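Side-chain contacts in small nuclear ribonucleoprotein homolog (Pyrobaculum aerophilum, PDB 1M5Q), which probably binds RNA, as Sm-family proteins generally do, and assembles into a 14-mer: residues His28-Asp31 and Asn35-Leu38; Val15-Gly20 and Val52-Arg57; Arg72-Gln77 and Val95-Lys100. One frame throughout, in Å; residues are numbered along the deposited sequence.

From the N terminus the chain lays down helix 2-6 and strand 12-17, where Val15-Gly20 forms the first half of contact 2. Strand 22-30 ends within His28-Asp31, and after a short turn Asn35-Leu38 comes back beside it, closing contact 1. Strand 48-54 brings in Val52-Arg57 and closes contact 2 across the bent sheet, so contact 1 nests inside contact 2; the two touch through strands 36-42 and 48-54. Contact 3 follows in series: Arg72-Gln77 and Val95-Lys100 join helix 71-81 to strand 94-97 in the C-terminal part, closing a loop that holds the end of the helix and strand 86-89, with nearest atoms about 26 Å from contact 1 and about 27 Å from contact 2.

Contact 1 of 3, residues His28-Asp31 and Asn35-Leu38; sequences HAVD and NIVL. With CD (cadmium ion), chain B.
A classic beta bulge sets His28 and Ala29 together against Val37: both amides donate to Val37 O, His28 N at 2.9 Å and Ala29 N at 3.2 Å, arriving on the same face of its carbonyl plane. Val37 N returns a nearly straight bond (170°) to Ala29 O. Because His28 CG lies opposite its own backbone N (chi1 -170°), the imidazole runs alongside Val37, with CD2 3.7 Å from Val37 CG1, and carries NE2 out to a cadmium ion at 2.4 Å. Two waters and one further atom complete the ligands seen on the metal. This is the hairpin of strands 22-30 and 36-42 in the Sm fold, and its turn probably corresponds to the loop that meets RNA in related Sm proteins. On the sheet face of Val30 and Ile36, Ile36 CD1 sits 3.8 Å from both methyls of Val30. At the turn, Asp31 grips Asn35 twice. Its OD1 takes Asn35 N from above the carboxylate plane at 2.8 Å, while OD2 offers its syn lone pair to Asn35 ND2 at 2.9 Å, the carboxylate and amide planes standing 61° apart. An alanine in place of Asp31 takes both acceptors away, and the Asn35 amide, left without its mate, would probably be freer to turn. Asn35 OD1 is taken up by Tyr56 N, and Asn32 of a neighbouring subunit packs against Asp31 and Asn35.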
loop_
_atom_site.group_PDB
_atom_site.type_symbol
_atom_site.label_atom_id
_atom_site.label_comp_id
_atom_site.label_asym_id
_atom_site.label_seq_id
_atom_site.Cartn_x
_atom_site.Cartn_y
_atom_site.Cartn_z
ATOM N N HIS H 28 20.418 -16.844 -8.357
ATOM C CA HIS H 28 19.804 -17.474 -9.514
ATOM C C HIS H 28 18.846 -16.565 -10.349
ATOM O O HIS H 28 18.815 -16.663 -11.569
ATOM C CB HIS H 28 19.036 -18.681 -9.000
ATOM C CG HIS H 28 18.542 -19.583 -10.070
ATOM N ND1 HIS H 28 19.386 -20.354 -10.841
ATOM C CD2 HIS H 28 17.290 -19.834 -10.518
ATOM C CE1 HIS H 28 18.680 -21.040 -11.721
ATOM N NE2 HIS H 28 17.408 -20.743 -11.544
ATOM N N ALA H 29 18.048 -15.735 -9.696
ATOM C CA ALA H 29 17.125 -14.853 -10.420
ATOM C C ALA H 29 16.746 -13.671 -9.572
ATOM O O ALA H 29 16.649 -13.785 -8.333
ATOM C CB ALA H 29 15.828 -15.612 -10.814
ATOM N N VAL H 30 16.518 -12.525 -10.206
ATOM C CA VAL H 30 16.104 -11.367 -9.426
ATOM C C VAL H 30 15.079 -10.680 -10.309
ATOM O O VAL H 30 15.316 -10.574 -11.511
ATOM C CB VAL H 30 17.236 -10.357 -9.233
ATOM C CG1 VAL H 30 16.755 -9.181 -8.382
ATOM C CG2 VAL H 30 18.421 -11.016 -8.547
ATOM N N ASP H 31 13.959 -10.228 -9.762
ATOM C CA ASP H 31 13.022 -9.493 -10.623
ATOM C C ASP H 31 12.922 -8.011 -10.225
ATOM O O ASP H 31 13.584 -7.566 -9.272
ATOM C CB ASP H 31 11.639 -10.160 -10.647
ATOM C CG ASP H 31 10.935 -10.167 -9.294
ATOM O OD1 ASP H 31 11.350 -9.433 -8.375
ATOM O OD2 ASP H 31 9.912 -10.919 -9.162
ATOM N N ASN H 35 12.215 -9.784 -5.704
ATOM C CA ASN H 35 12.006 -11.134 -5.197
ATOM C C ASN H 35 13.336 -11.744 -5.637
ATOM O O ASN H 35 13.921 -11.353 -6.660
ATOM C CB ASN H 35 10.886 -11.887 -5.937
ATOM C CG ASN H 35 9.506 -11.403 -5.509
ATOM O OD1 ASN H 35 9.190 -11.283 -4.289
ATOM N ND2 ASN H 35 8.700 -11.087 -6.482
ATOM N N ILE H 36 13.781 -12.752 -4.932
ATOM C CA ILE H 36 15.083 -13.348 -5.240
ATOM C C ILE H 36 14.968 -14.856 -5.258
ATOM O O ILE H 36 14.282 -15.399 -4.407
ATOM C CB ILE H 36 16.093 -13.073 -4.094
ATOM C CG1 ILE H 36 16.283 -11.542 -3.896
ATOM C CG2 ILE H 36 17.431 -13.866 -4.369
ATOM C CD1 ILE H 36 16.989 -10.941 -5.046
ATOM N N VAL H 37 15.608 -15.519 -6.229
ATOM C CA VAL H 37 15.675 -16.984 -6.201
ATOM C C VAL H 37 17.173 -17.314 -5.975
ATOM O O VAL H 37 18.040 -16.723 -6.642
ATOM C CB VAL H 37 15.233 -17.659 -7.537
ATOM C CG1 VAL H 37 15.337 -19.237 -7.381
ATOM C CG2 VAL H 37 13.775 -17.261 -7.864
ATOM N N LEU H 38 17.481 -18.162 -4.987
ATOM C CA LEU H 38 18.849 -18.626 -4.738
ATOM C C LEU H 38 18.959 -20.112 -5.089
ATOM O O LEU H 38 18.001 -20.886 -4.849
ATOM C CB LEU H 38 19.264 -18.510 -3.269
ATOM C CG LEU H 38 19.244 -17.161 -2.579
ATOM C CD1 LEU H 38 19.793 -17.335 -1.168
ATOM C CD2 LEU H 38 20.093 -16.116 -3.382
HETATM CD CD CD B . 15.453 -21.218 -12.836
HETATM O O HOH W 1 13.957 -21.073 -10.826
HETATM O O HOH W 2 17.147 -21.573 -14.735
#

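Contact 2 of 3, residues Val15-Gly20 and Val52-Arg57; sequences VVLSNG and VFIMYR
Leu17 O accepts Gly20 N at 3.0 Å, closing a type I turn at the end of strand 12-17, while the side chain of the same leucine reaches across to Ile54. That reach ends in one methyl: Leu17 CD2 lies 3.7 Å from Ile54 CG2, the two side chains meeting at a slant. Ile54 serves two partners with its two arms. CG2 stands opposite the backbone N and faces Leu17, whereas CG1 leaves beside that N (chi1 -53°) and, with the chain extended beyond it (chi2 174°), pushes CD1 out to Val15. There the approach is tip to tip: CD1 sits 4.0 Å from Val15 CB, with Val15 CG1 at 4.1 Å and CG2 at 4.2 Å, so the methyl rests on the branch point of the valine. The CA atoms of Val15 and Ile54 are 8.8 Å apart, too far for backbone pairing; side chains alone bridge the gap. In the curled, OB-like sheet, strands 36-42 and 22-30 lie between the strands joined here, and the three side chains are buried inside the curl, as in the core of Sm folds. Leu38 of strand 36-42 touches both Val15 and Ile54, Ile59 of strand 59-64 does the same, and the backbone of Val52, Phe53 and Ile54 pairs with an antiparallel strand of a neighbouring subunit, carrying the sheet across the interface.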
loop_
_atom_site.group_PDB
_atom_site.type_symbol
_atom_site.label_atom_id
_atom_site.label_comp_id
_atom_site.label_asym_id
_atom_site.label_seq_id
_atom_site.Cartn_x
_atom_site.Cartn_y
_atom_site.Cartn_z
ATOM N N VAL H 15 21.310 -13.607 1.868
ATOM C CA VAL H 15 20.094 -12.827 2.003
ATOM C C VAL H 15 19.592 -12.928 3.440
ATOM O O VAL H 15 19.322 -14.047 3.949
ATOM C CB VAL H 15 18.967 -13.328 1.007
ATOM C CG1 VAL H 15 17.787 -12.399 1.075
ATOM C CG2 VAL H 15 19.501 -13.356 -0.470
ATOM N N VAL H 16 19.427 -11.765 4.085
ATOM C CA VAL H 16 18.978 -11.702 5.475
ATOM C C VAL H 16 17.503 -11.382 5.542
ATOM O O VAL H 16 17.049 -10.361 5.022
ATOM C CB VAL H 16 19.826 -10.665 6.266
ATOM C CG1 VAL H 16 19.331 -10.552 7.719
ATOM C CG2 VAL H 16 21.314 -11.089 6.221
ATOM N N LEU H 17 16.740 -12.256 6.191
ATOM C CA LEU H 17 15.320 -12.114 6.263
ATOM C C LEU H 17 14.810 -11.583 7.591
ATOM O O LEU H 17 15.445 -11.780 8.624
ATOM C CB LEU H 17 14.661 -13.465 5.914
ATOM C CG LEU H 17 15.246 -14.271 4.707
ATOM C CD1 LEU H 17 14.305 -15.455 4.368
ATOM C CD2 LEU H 17 15.389 -13.389 3.445
ATOM N N SER H 18 13.656 -10.912 7.558
ATOM C CA SER H 18 13.105 -10.338 8.781
ATOM C C SER H 18 12.657 -11.381 9.805
ATOM O O SER H 18 12.443 -11.020 10.970
ATOM C CB SER H 18 11.933 -9.353 8.486
ATOM O OG SER H 18 10.845 -9.978 7.806
ATOM N N ASN H 19 12.508 -12.654 9.413
ATOM C CA ASN H 19 12.150 -13.640 10.443
ATOM C C ASN H 19 13.438 -14.145 11.161
ATOM O O ASN H 19 13.405 -15.131 11.908
ATOM C CB ASN H 19 11.408 -14.851 9.832
ATOM C CG ASN H 19 12.307 -15.711 8.946
ATOM O OD1 ASN H 19 13.400 -15.290 8.526
ATOM N ND2 ASN H 19 11.811 -16.922 8.611
ATOM N N GLY H 20 14.565 -13.501 10.899
ATOM C CA GLY H 20 15.786 -13.937 11.524
ATOM C C GLY H 20 16.589 -14.950 10.722
ATOM O O GLY H 20 17.741 -15.235 11.087
ATOM N N VAL H 52 15.524 -21.729 -3.470
ATOM C CA VAL H 52 14.818 -21.047 -2.405
ATOM C C VAL H 52 14.263 -19.802 -3.086
ATOM O O VAL H 52 15.026 -19.010 -3.635
ATOM C CB VAL H 52 15.800 -20.632 -1.303
ATOM C CG1 VAL H 52 15.091 -19.845 -0.207
ATOM C CG2 VAL H 52 16.484 -21.891 -0.775
ATOM N N PHE H 53 12.941 -19.651 -3.046
ATOM C CA PHE H 53 12.273 -18.519 -3.661
ATOM C C PHE H 53 11.904 -17.565 -2.525
ATOM O O PHE H 53 10.995 -17.819 -1.750
ATOM C CB PHE H 53 11.006 -18.984 -4.399
ATOM C CG PHE H 53 11.264 -20.054 -5.434
ATOM C CD1 PHE H 53 11.291 -21.408 -5.078
ATOM C CD2 PHE H 53 11.489 -19.710 -6.751
ATOM C CE1 PHE H 53 11.537 -22.372 -6.032
ATOM C CE2 PHE H 53 11.743 -20.682 -7.724
ATOM C CZ PHE H 53 11.764 -22.015 -7.366
ATOM N N ILE H 54 12.601 -16.442 -2.474
ATOM C CA ILE H 54 12.419 -15.483 -1.391
ATOM C C ILE H 54 11.521 -14.261 -1.734
ATOM O O ILE H 54 11.841 -13.480 -2.656
ATOM C CB ILE H 54 13.816 -15.004 -0.976
ATOM C CG1 ILE H 54 14.695 -16.220 -0.681
ATOM C CG2 ILE H 54 13.737 -14.036 0.164
ATOM C CD1 ILE H 54 16.113 -15.791 -0.404
HETATM N N MSE H 55 10.436 -14.091 -0.973
HETATM C CA MSE H 55 9.461 -12.987 -1.176
HETATM C C MSE H 55 10.121 -11.661 -0.765
HETATM O O MSE H 55 10.663 -11.534 0.337
HETATM C CB MSE H 55 8.199 -13.263 -0.341
HETATM C CG MSE H 55 7.607 -14.675 -0.596
HETATM SE SE MSE H 55 6.598 -14.731 -2.260
HETATM C CE MSE H 55 4.902 -14.029 -1.462
ATOM N N TYR H 56 10.077 -10.674 -1.647
ATOM C CA TYR H 56 10.753 -9.380 -1.397
ATOM C C TYR H 56 10.367 -8.703 -0.093
ATOM O O TYR H 56 11.228 -8.147 0.617
ATOM C CB TYR H 56 10.571 -8.443 -2.613
ATOM C CG TYR H 56 9.214 -7.790 -2.686
ATOM C CD1 TYR H 56 8.932 -6.667 -1.887
ATOM C CD2 TYR H 56 8.198 -8.312 -3.490
ATOM C CE1 TYR H 56 7.675 -6.082 -1.886
ATOM C CE2 TYR H 56 6.895 -7.736 -3.505
ATOM C CZ TYR H 56 6.666 -6.619 -2.699
ATOM O OH TYR H 56 5.461 -5.975 -2.696
ATOM N N ARG H 57 9.096 -8.816 0.278
ATOM C CA ARG H 57 8.637 -8.162 1.505
ATOM C C ARG H 57 9.405 -8.530 2.787
ATOM O O ARG H 57 9.403 -7.752 3.766
ATOM C CB ARG H 57 7.149 -8.461 1.732
ATOM C CG ARG H 57 6.206 -7.445 1.110
ATOM C CD ARG H 57 4.733 -7.930 1.221
ATOM N NE ARG H 57 4.473 -8.824 0.095
ATOM C CZ ARG H 57 3.906 -8.432 -1.043
ATOM N NH1 ARG H 57 3.517 -7.172 -1.179
ATOM N NH2 ARG H 57 3.771 -9.290 -2.055
#

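Contact 3 of 3, residues Arg72-Gln77 and Val95-Lys100; sequences REFAKQ and VLIGDK
Val95 meets Ala75 and Phe74 with both of its branches, which fork from a CB directed at helix 71-81. The first branch, CG1, lies opposite the valine's backbone N (chi1 172°) and comes to 4.1 Å from Ala75 CB. The second, CG2, goes deeper: it sits 3.7 Å from Ala75 CB and 4.2 Å from Ala75 CA, so it comes near the helix backbone beside the short alanine side chain. Both methyls stand 4.2 Å from Phe74 CD2, CG2 approaching the ring obliquely. One step along the rim, Phe74 CE2 meets Ile97 CD1 at 4.2 Å; this methyl lies at the ring edge, near its plane. Ile97 reaches it with an extended chain (chi2 176°), and the two side chains cross at about a right angle. Val95 and Ile97, two residues apart on strand 94-97, thus both look to the helix and share the CD2-CE2 part of the ring's rim. Helix and strand segments run within 19° of parallel, their axes 9.2 Å apart. Together they form part of the Lsm C-terminal region, in which a four-stranded antiparallel sheet packs against helices. Helix 113-127 adds Leu121 against Phe74 and Val114 against Ile97, and Val103 of the adjoining strand touches both. All the groups that meet here are hydrocarbon and buried, which suggests that between these two segments the hold comes from apolar packing and the exclusion of water rather than from directional bonds.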
loop_
_atom_site.group_PDB
_atom_site.type_symbol
_atom_site.label_atom_id
_atom_site.label_comp_id
_atom_site.label_asym_id
_atom_site.label_seq_id
_atom_site.Cartn_x
_atom_site.Cartn_y
_atom_site.Cartn_z
ATOM N N ARG H 72 47.954 -6.944 -4.420
ATOM C CA ARG H 72 49.398 -7.167 -4.273
ATOM C C ARG H 72 49.668 -8.594 -4.692
ATOM O O ARG H 72 50.633 -8.855 -5.366
ATOM C CB ARG H 72 49.870 -6.941 -2.821
ATOM C CG ARG H 72 50.046 -5.477 -2.455
ATOM C CD ARG H 72 50.851 -5.341 -1.160
ATOM N NE ARG H 72 50.112 -4.601 -0.140
ATOM C CZ ARG H 72 50.229 -3.296 0.048
ATOM N NH1 ARG H 72 51.070 -2.600 -0.706
ATOM N NH2 ARG H 72 49.478 -2.682 0.956
ATOM N N GLU H 73 48.809 -9.525 -4.301
ATOM C CA GLU H 73 49.008 -10.907 -4.714
ATOM C C GLU H 73 48.794 -10.990 -6.242
ATOM O O GLU H 73 49.532 -11.675 -6.943
ATOM C CB GLU H 73 48.040 -11.814 -3.984
ATOM C CG GLU H 73 48.162 -13.273 -4.398
ATOM C CD GLU H 73 49.525 -13.881 -3.998
ATOM O OE1 GLU H 73 49.989 -13.657 -2.848
ATOM O OE2 GLU H 73 50.114 -14.588 -4.827
ATOM N N PHE H 74 47.790 -10.285 -6.769
ATOM C CA PHE H 74 47.575 -10.275 -8.202
ATOM C C PHE H 74 48.848 -9.797 -8.934
ATOM O O PHE H 74 49.216 -10.326 -9.979
ATOM C CB PHE H 74 46.410 -9.327 -8.603
ATOM C CG PHE H 74 46.118 -9.297 -10.124
ATOM C CD1 PHE H 74 45.244 -10.195 -10.688
ATOM C CD2 PHE H 74 46.735 -8.373 -10.957
ATOM C CE1 PHE H 74 44.964 -10.203 -12.083
ATOM C CE2 PHE H 74 46.468 -8.354 -12.349
ATOM C CZ PHE H 74 45.572 -9.286 -12.905
ATOM N N ALA H 75 49.461 -8.746 -8.420
ATOM C CA ALA H 75 50.653 -8.180 -9.033
ATOM C C ALA H 75 51.779 -9.250 -8.987
ATOM O O ALA H 75 52.473 -9.491 -9.988
ATOM C CB ALA H 75 51.052 -6.934 -8.300
ATOM N N LYS H 76 51.913 -9.904 -7.841
ATOM C CA LYS H 76 52.903 -10.949 -7.690
ATOM C C LYS H 76 52.724 -12.006 -8.776
ATOM O O LYS H 76 53.650 -12.365 -9.482
ATOM C CB LYS H 76 52.766 -11.591 -6.299
ATOM C CG LYS H 76 53.790 -12.698 -5.984
ATOM C CD LYS H 76 53.652 -13.175 -4.531
ATOM C CE LYS H 76 54.673 -14.263 -4.184
ATOM N NZ LYS H 76 54.565 -14.664 -2.752
ATOM N N GLN H 77 51.516 -12.499 -8.935
ATOM C CA GLN H 77 51.299 -13.531 -9.926
ATOM C C GLN H 77 51.392 -12.984 -11.353
ATOM O O GLN H 77 51.821 -13.684 -12.283
ATOM C CB GLN H 77 49.946 -14.199 -9.664
ATOM C CG GLN H 77 49.947 -15.063 -8.400
ATOM C CD GLN H 77 48.704 -15.936 -8.289
ATOM O OE1 GLN H 77 48.083 -16.291 -9.307
ATOM N NE2 GLN H 77 48.344 -16.318 -7.056
ATOM N N VAL H 95 46.994 -2.195 -10.300
ATOM C CA VAL H 95 48.180 -2.839 -10.853
ATOM C C VAL H 95 48.300 -2.448 -12.326
ATOM O O VAL H 95 47.340 -2.616 -13.090
ATOM C CB VAL H 95 48.099 -4.394 -10.731
ATOM C CG1 VAL H 95 49.295 -5.064 -11.510
ATOM C CG2 VAL H 95 48.209 -4.811 -9.263
ATOM N N LEU H 96 49.454 -1.907 -12.710
ATOM C CA LEU H 96 49.683 -1.552 -14.126
ATOM C C LEU H 96 50.541 -2.654 -14.795
ATOM O O LEU H 96 51.471 -3.176 -14.176
ATOM C CB LEU H 96 50.390 -0.187 -14.236
ATOM C CG LEU H 96 49.660 0.987 -13.552
ATOM C CD1 LEU H 96 50.559 2.207 -13.547
ATOM C CD2 LEU H 96 48.341 1.309 -14.253
ATOM N N ILE H 97 50.222 -3.024 -16.033
ATOM C CA ILE H 97 50.969 -4.073 -16.750
ATOM C C ILE H 97 51.372 -3.422 -18.071
ATOM O O ILE H 97 50.523 -3.140 -18.935
ATOM C CB ILE H 97 50.078 -5.318 -16.968
ATOM C CG1 ILE H 97 49.655 -5.878 -15.588
ATOM C CG2 ILE H 97 50.818 -6.379 -17.781
ATOM C CD1 ILE H 97 48.692 -7.039 -15.633
ATOM N N GLY H 98 52.660 -3.148 -18.234
ATOM C CA GLY H 98 53.061 -2.454 -19.460
ATOM C C GLY H 98 52.456 -1.053 -19.412
ATOM O O GLY H 98 52.119 -0.546 -18.338
ATOM N N ASP H 99 52.271 -0.409 -20.546
ATOM C CA ASP H 99 51.736 0.937 -20.461
ATOM C C ASP H 99 50.343 1.132 -21.035
ATOM O O ASP H 99 49.891 2.268 -21.210
ATOM C CB ASP H 99 52.733 1.930 -21.080
ATOM C CG ASP H 99 52.706 1.937 -22.596
ATOM O OD1 ASP H 99 52.572 0.844 -23.201
ATOM O OD2 ASP H 99 52.831 3.053 -23.181
ATOM N N LYS H 100 49.654 0.036 -21.328
ATOM C CA LYS H 100 48.288 0.138 -21.825
ATOM C C LYS H 100 47.300 -0.806 -21.119
ATOM O O LYS H 100 46.180 -0.947 -21.572
ATOM C CB LYS H 100 48.241 -0.128 -23.324
ATOM C CG LYS H 100 49.051 0.859 -24.144
ATOM C CD LYS H 100 48.721 0.736 -25.625
ATOM C CE LYS H 100 47.392 1.419 -25.980
ATOM N NZ LYS H 100 47.457 2.924 -25.959
#